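Local coordinates for protein halocarboxylic acid dehalogenase DehI (Pseudomonas putida, PDB 3BJX) that probably hydrolyses the carbon-halogen bond of small 2-halocarboxylic acids, releasing halide and a hydroxy acid, at residues L66-S71 with L133-A138; L139-S142 with P147-G150. All coordinates share one frame; numbering follows the deposited sequence.

Contact 1 (L66-S71 with L133-A138); sequences LAWRRS and LLLITA. With SO4 (sulfate ion), chain G.
S71 and L135 bring the two helices together: their CA atoms, 7.3 Å apart, make the nearest backbone approach between L66-S71, on helix 63-71, and L133-A138, in the last third of the far longer helix 112-143. The link is made by side chains and buries a modest 128 Å². L135 carries one half of it, with both methyls against the indole of W68 and CD1 also against S71. CD1 meets the CB of S71 at 4.0 Å, while CD2 lies 4.1 Å from CZ3 of W68, the two side chains crossing at about a right angle. W68 gets its ring there because CG stands anti to the backbone N (chi1 173°); the indole nitrogen at the other end bonds to D40 of helix 32-45. The hydroxyl of S71 turns back along its own helix, donating to the carbonyl O of A67 (OG to O, 2.8 Å), and also receives the backbone N-H of G255. On the side remote from L135, R69 and R70 hold a sulfate, probably from the crystallisation liquor, with R70 NH1 3.1 Å from its O4. A leucine in place of R70 would probably leave E260 without its salt-bridge mate and the sulfate without the NH1 bond, held then by R69. The whole is plain interhelical packing in an all-helical fold, the end of a short helix resting through W68 and S71 on a leucine of a long one.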
ATOM      1  N   LEU A  66       6.537 -21.358  -4.437  1.00 21.57           N
ATOM      2  CA  LEU A  66       7.478 -21.455  -3.336  1.00 21.16           C
ATOM      3  C   LEU A  66       6.893 -20.849  -2.068  1.00 20.88           C
ATOM      4  O   LEU A  66       6.820 -21.530  -1.049  1.00 20.70           O
ATOM      5  CB  LEU A  66       8.808 -20.785  -3.690  1.00 21.53           C
ATOM      6  CG  LEU A  66       9.818 -20.625  -2.547  1.00 20.48           C
ATOM      7  CD1 LEU A  66      10.569 -21.920  -2.241  1.00 19.82           C
ATOM      8  CD2 LEU A  66      10.777 -19.490  -2.881  1.00 21.49           C
ATOM      9  N   ALA A  67       6.472 -19.580  -2.143  1.00 20.12           N
ATOM     10  CA  ALA A  67       5.797 -18.896  -1.040  1.00 19.20           C
ATOM     11  C   ALA A  67       4.653 -19.702  -0.424  1.00 20.57           C
ATOM     12  O   ALA A  67       4.555 -19.824   0.798  1.00 22.57           O
ATOM     13  CB  ALA A  67       5.308 -17.543  -1.475  1.00 18.95           C
ATOM     14  N   TRP A  68       3.791 -20.270  -1.246  1.00 20.57           N
ATOM     15  CA  TRP A  68       2.721 -21.111  -0.701  1.00 21.75           C
ATOM     16  C   TRP A  68       3.219 -22.392  -0.004  1.00 23.48           C
ATOM     17  O   TRP A  68       2.705 -22.776   1.052  1.00 24.41           O
ATOM     18  CB  TRP A  68       1.695 -21.460  -1.781  1.00 20.03           C
ATOM     19  CG  TRP A  68       0.693 -22.436  -1.301  1.00 19.00           C
ATOM     20  CD1 TRP A  68       0.535 -23.717  -1.723  1.00 19.05           C
ATOM     21  CD2 TRP A  68      -0.274 -22.228  -0.262  1.00 19.71           C
ATOM     22  NE1 TRP A  68      -0.484 -24.325  -1.014  1.00 19.24           N
ATOM     23  CE2 TRP A  68      -0.997 -23.422  -0.118  1.00 19.22           C
ATOM     24  CE3 TRP A  68      -0.609 -21.137   0.553  1.00 19.25           C
ATOM     25  CZ2 TRP A  68      -2.029 -23.552   0.791  1.00 18.83           C
ATOM     26  CZ3 TRP A  68      -1.625 -21.283   1.462  1.00 18.97           C
ATOM     27  CH2 TRP A  68      -2.322 -22.473   1.573  1.00 18.87           C
ATOM     28  N   ARG A  69       4.220 -23.042  -0.599  1.00 26.04           N
ATOM     29  CA  ARG A  69       4.807 -24.279  -0.075  1.00 27.49           C
ATOM     30  C   ARG A  69       5.363 -24.090   1.344  1.00 26.80           C
ATOM     31  O   ARG A  69       5.342 -25.005   2.163  1.00 27.62           O
ATOM     32  CB  ARG A  69       5.906 -24.739  -1.036  1.00 28.61           C
ATOM     33  CG  ARG A  69       6.724 -25.971  -0.618  1.00 30.85           C
ATOM     34  CD  ARG A  69       7.832 -26.270  -1.634  1.00 31.05           C
ATOM     35  NE  ARG A  69       7.345 -26.105  -3.005  1.00 33.25           N
ATOM     36  CZ  ARG A  69       7.944 -25.388  -3.955  1.00 34.02           C
ATOM     37  NH1 ARG A  69       9.105 -24.775  -3.733  1.00 34.04           N
ATOM     38  NH2 ARG A  69       7.379 -25.308  -5.153  1.00 34.78           N
ATOM     39  N   ARG A  70       5.834 -22.887   1.631  1.00 25.63           N
ATOM     40  CA  ARG A  70       6.469 -22.590   2.904  1.00 26.26           C
ATOM     41  C   ARG A  70       5.474 -22.098   3.982  1.00 26.46           C
ATOM     42  O   ARG A  70       5.803 -22.080   5.170  1.00 27.37           O
ATOM     43  CB  ARG A  70       7.591 -21.575   2.680  1.00 26.72           C
ATOM     44  CG  ARG A  70       8.453 -21.900   1.469  1.00 27.48           C
ATOM     45  CD  ARG A  70       9.595 -22.823   1.827  1.00 28.64           C
ATOM     46  NE  ARG A  70      10.628 -22.014   2.440  1.00 29.91           N
ATOM     47  CZ  ARG A  70      11.833 -21.791   1.939  1.00 30.37           C
ATOM     48  NH1 ARG A  70      12.246 -22.371   0.814  1.00 29.44           N
ATOM     49  NH2 ARG A  70      12.641 -20.992   2.611  1.00 31.47           N
ATOM     50  N   SER A  71       4.263 -21.743   3.559  1.00 24.15           N
ATOM     51  CA  SER A  71       3.233 -21.203   4.435  1.00 22.84           C
ATOM     52  C   SER A  71       2.066 -22.167   4.656  1.00 23.41           C
ATOM     53  O   SER A  71       1.292 -21.997   5.589  1.00 23.83           O
ATOM     54  CB  SER A  71       2.691 -19.890   3.846  1.00 22.04           C
ATOM     55  OG  SER A  71       3.739 -19.043   3.403  1.00 19.89           O
ATOM     56  N   LEU A 133      -5.972 -12.588   4.453  1.00 13.66           N
ATOM     57  CA  LEU A 133      -5.270 -11.500   5.144  1.00 14.38           C
ATOM     58  C   LEU A 133      -4.053 -11.998   5.945  1.00 14.35           C
ATOM     59  O   LEU A 133      -3.070 -11.281   6.064  1.00 16.27           O
ATOM     60  CB  LEU A 133      -6.233 -10.706   6.048  1.00 12.46           C
ATOM     61  CG  LEU A 133      -5.719  -9.490   6.822  1.00 13.07           C
ATOM     62  CD1 LEU A 133      -5.014  -8.446   5.900  1.00 12.28           C
ATOM     63  CD2 LEU A 133      -6.851  -8.835   7.656  1.00 12.73           C
ATOM     64  N   LEU A 134      -4.119 -13.216   6.475  1.00 14.83           N
ATOM     65  CA  LEU A 134      -2.995 -13.813   7.207  1.00 16.07           C
ATOM     66  C   LEU A 134      -1.900 -14.265   6.269  1.00 17.36           C
ATOM     67  O   LEU A 134      -0.731 -13.945   6.481  1.00 19.33           O
ATOM     68  CB  LEU A 134      -3.448 -15.007   8.042  1.00 15.09           C
ATOM     69  CG  LEU A 134      -4.254 -14.703   9.285  1.00 15.99           C
ATOM     70  CD1 LEU A 134      -5.011 -15.957   9.664  1.00 16.18           C
ATOM     71  CD2 LEU A 134      -3.386 -14.145  10.452  1.00 15.21           C
ATOM     72  N   LEU A 135      -2.275 -15.036   5.246  1.00 18.46           N
ATOM     73  CA  LEU A 135      -1.330 -15.456   4.197  1.00 17.61           C
ATOM     74  C   LEU A 135      -0.535 -14.253   3.657  1.00 17.93           C
ATOM     75  O   LEU A 135       0.681 -14.219   3.782  1.00 19.05           O
ATOM     76  CB  LEU A 135      -2.038 -16.216   3.062  1.00 16.31           C
ATOM     77  CG  LEU A 135      -1.197 -16.536   1.810  1.00 17.18           C
ATOM     78  CD1 LEU A 135       0.057 -17.331   2.153  1.00 17.51           C
ATOM     79  CD2 LEU A 135      -1.987 -17.268   0.752  1.00 16.65           C
ATOM     80  N   ILE A 136      -1.236 -13.267   3.099  1.00 17.21           N
ATOM     81  CA  ILE A 136      -0.636 -12.057   2.536  1.00 16.43           C
ATOM     82  C   ILE A 136       0.234 -11.302   3.550  1.00 16.52           C
ATOM     83  O   ILE A 136       1.308 -10.797   3.194  1.00 16.44           O
ATOM     84  CB  ILE A 136      -1.740 -11.150   1.907  1.00 17.88           C
ATOM     85  CG1 ILE A 136      -2.400 -11.836   0.676  1.00 18.33           C
ATOM     86  CG2 ILE A 136      -1.258  -9.738   1.628  1.00 17.29           C
ATOM     87  CD1 ILE A 136      -1.470 -12.534  -0.279  1.00 19.36           C
ATOM     88  N   THR A 137      -0.226 -11.242   4.806  1.00 16.53           N
ATOM     89  CA  THR A 137       0.584 -10.728   5.926  1.00 14.93           C
ATOM     90  C   THR A 137       1.824 -11.582   6.238  1.00 14.43           C
ATOM     91  O   THR A 137       2.894 -11.002   6.436  1.00 15.64           O
ATOM     92  CB  THR A 137      -0.245 -10.487   7.218  1.00 13.71           C
ATOM     93  OG1 THR A 137      -1.418  -9.740   6.891  1.00 13.92           O
ATOM     94  CG2 THR A 137       0.564  -9.676   8.256  1.00 13.69           C
ATOM     95  N   ALA A 138       1.709 -12.925   6.281  1.00 13.15           N
ATOM     96  CA  ALA A 138       2.907 -13.777   6.489  1.00 12.25           C
ATOM     97  C   ALA A 138       3.932 -13.542   5.378  1.00 12.37           C
ATOM     98  O   ALA A 138       5.133 -13.357   5.635  1.00 13.14           O
ATOM     99  CB  ALA A 138       2.547 -15.255   6.575  1.00 14.01           C
TER
HETATM  100  S   SO4 G 299      11.961 -25.674  -0.821  1.00 76.62           S
HETATM  101  O1  SO4 G 299      11.259 -25.955  -2.072  1.00 76.37           O
HETATM  102  O2  SO4 G 299      12.537 -26.908  -0.281  1.00 75.89           O
HETATM  103  O3  SO4 G 299      13.012 -24.683  -1.061  1.00 75.88           O
HETATM  104  O4  SO4 G 299      10.999 -25.138   0.143  1.00 76.73           O

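Contact 2 (L139-S142 with P147-G150); sequences LSES and PVGG
One methyl of V148 reaches the last turn of the helix at E141 and S142, and most of the contact between L139-S142 and P147-G150 depends on it. CG2 lies 3.8 Å from both the CB of E141 and the backbone N of S142, and 3.9 Å from the CB of S142, so the methyl is applied to the helix surface where two consecutive residues leave it. The first torsion of V148 explains this choice of branch: CG1 is anti to the backbone N (chi1 175°), leaving CG2 beside that N and anti to the carbonyl carbon. E141 offers the methyl only its CB. Beyond that the chain bends at chi2 (47°) and comes no closer to P147 than 4.5 Å, from CG to the carbonyl O. The carboxylate ends among arginines: OE2 forms salt bridges with R146 and R248, OE1 with R244. R248 also donates to the carbonyl O of P147, tying the loop and the glutamate to one guanidinium. In S142 the hydroxyl sits between the backbone N and the carbonyl carbon (chi1 55°), from where it bonds to the carbonyl O of A138 one turn earlier. Y197 of the second subunit packs on E141 as well, so this helix end lies beside the dimer interface. The chemistry is therefore divided: what passes directly between helix and loop is apolar packing of a single methyl, whereas the polar ties run through arginines, whose positive charges are likely to offset the buried carboxylate.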
ATOM      1  N   LEU A 139       3.432 -13.504   4.144  1.00 11.74           N
ATOM      2  CA  LEU A 139       4.231 -13.177   2.972  1.00 11.67           C
ATOM      3  C   LEU A 139       4.834 -11.768   2.981  1.00 13.45           C
ATOM      4  O   LEU A 139       5.971 -11.621   2.615  1.00 15.29           O
ATOM      5  CB  LEU A 139       3.419 -13.398   1.693  1.00 10.37           C
ATOM      6  CG  LEU A 139       2.837 -14.780   1.338  1.00  9.28           C
ATOM      7  CD1 LEU A 139       2.403 -14.800  -0.105  1.00  7.49           C
ATOM      8  CD2 LEU A 139       3.787 -15.930   1.625  1.00  7.46           C
ATOM      9  N   SER A 140       4.074 -10.741   3.380  1.00 15.61           N
ATOM     10  CA  SER A 140       4.550  -9.375   3.280  1.00 16.16           C
ATOM     11  C   SER A 140       5.600  -9.124   4.338  1.00 18.21           C
ATOM     12  O   SER A 140       6.646  -8.509   4.074  1.00 17.46           O
ATOM     13  CB  SER A 140       3.405  -8.382   3.445  1.00 17.17           C
ATOM     14  OG  SER A 140       3.896  -7.043   3.440  1.00 17.27           O
ATOM     15  N   GLU A 141       5.323  -9.625   5.538  1.00 18.79           N
ATOM     16  CA  GLU A 141       6.205  -9.427   6.676  1.00 18.91           C
ATOM     17  C   GLU A 141       7.601 -10.043   6.475  1.00 17.58           C
ATOM     18  O   GLU A 141       8.626  -9.406   6.768  1.00 15.22           O
ATOM     19  CB  GLU A 141       5.498  -9.977   7.916  1.00 21.98           C
ATOM     20  CG  GLU A 141       5.699  -9.211   9.206  1.00 24.02           C
ATOM     21  CD  GLU A 141       5.516  -7.709   9.099  1.00 24.67           C
ATOM     22  OE1 GLU A 141       4.644  -7.226   8.355  1.00 25.63           O
ATOM     23  OE2 GLU A 141       6.254  -7.004   9.805  1.00 24.66           O
ATOM     24  N   SER A 142       7.647 -11.271   5.952  1.00 18.99           N
ATOM     25  CA  SER A 142       8.914 -11.951   5.676  1.00 18.24           C
ATOM     26  C   SER A 142       9.642 -11.351   4.461  1.00 20.49           C
ATOM     27  O   SER A 142      10.879 -11.206   4.457  1.00 17.87           O
ATOM     28  CB  SER A 142       8.719 -13.463   5.528  1.00 17.55           C
ATOM     29  OG  SER A 142       7.750 -13.774   4.538  1.00 18.81           O
ATOM     30  N   PRO A 147      10.295 -11.106  11.435  1.00 22.83           N
ATOM     31  CA  PRO A 147      10.036 -12.516  11.757  1.00 22.46           C
ATOM     32  C   PRO A 147       8.572 -12.971  11.612  1.00 22.65           C
ATOM     33  O   PRO A 147       7.615 -12.238  11.912  1.00 22.21           O
ATOM     34  CB  PRO A 147      10.547 -12.647  13.198  1.00 23.09           C
ATOM     35  CG  PRO A 147      10.459 -11.281  13.765  1.00 23.30           C
ATOM     36  CD  PRO A 147      10.685 -10.323  12.631  1.00 22.66           C
ATOM     37  N   VAL A 148       8.412 -14.190  11.126  1.00 22.29           N
ATOM     38  CA  VAL A 148       7.101 -14.749  10.924  1.00 21.24           C
ATOM     39  C   VAL A 148       7.101 -16.125  11.585  1.00 22.03           C
ATOM     40  O   VAL A 148       7.838 -17.010  11.170  1.00 21.56           O
ATOM     41  CB  VAL A 148       6.756 -14.822   9.417  1.00 19.83           C
ATOM     42  CG1 VAL A 148       5.457 -15.515   9.219  1.00 19.87           C
ATOM     43  CG2 VAL A 148       6.662 -13.452   8.847  1.00 19.10           C
ATOM     44  N   GLY A 149       6.295 -16.277  12.636  1.00 22.66           N
ATOM     45  CA  GLY A 149       6.203 -17.533  13.366  1.00 24.01           C
ATOM     46  C   GLY A 149       7.396 -17.877  14.239  1.00 25.08           C
ATOM     47  O   GLY A 149       8.190 -16.999  14.608  1.00 25.89           O
ATOM     48  N   GLY A 150       7.531 -19.169  14.545  1.00 25.96           N
ATOM     49  CA  GLY A 150       8.576 -19.678  15.432  1.00 27.84           C
ATOM     50  C   GLY A 150       8.119 -19.572  16.872  1.00 30.45           C
ATOM     51  O   GLY A 150       8.901 -19.734  17.812  1.00 30.94           O
TER

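Overall arrangement
Helix 112-143 is common to both contacts, whose centres lie 9 Å apart: L133-A138 receives helix 63-71 in contact 1, and the following residues, L139-S142, meet the returning loop in contact 2. The two are in direct touch. CD2 of L139 lies 3.6 Å from OG of S71 and 3.8 Å from CB of A67, extending the packing on helix 63-71 beyond L135. From the other direction, CG2 of V148 comes within 3.6 Å of the carbonyl O of A138. The sulfate of R69 and R70 belongs to contact 1; another bound sulfate lies about 5 Å from the side chain of E141 in contact 2.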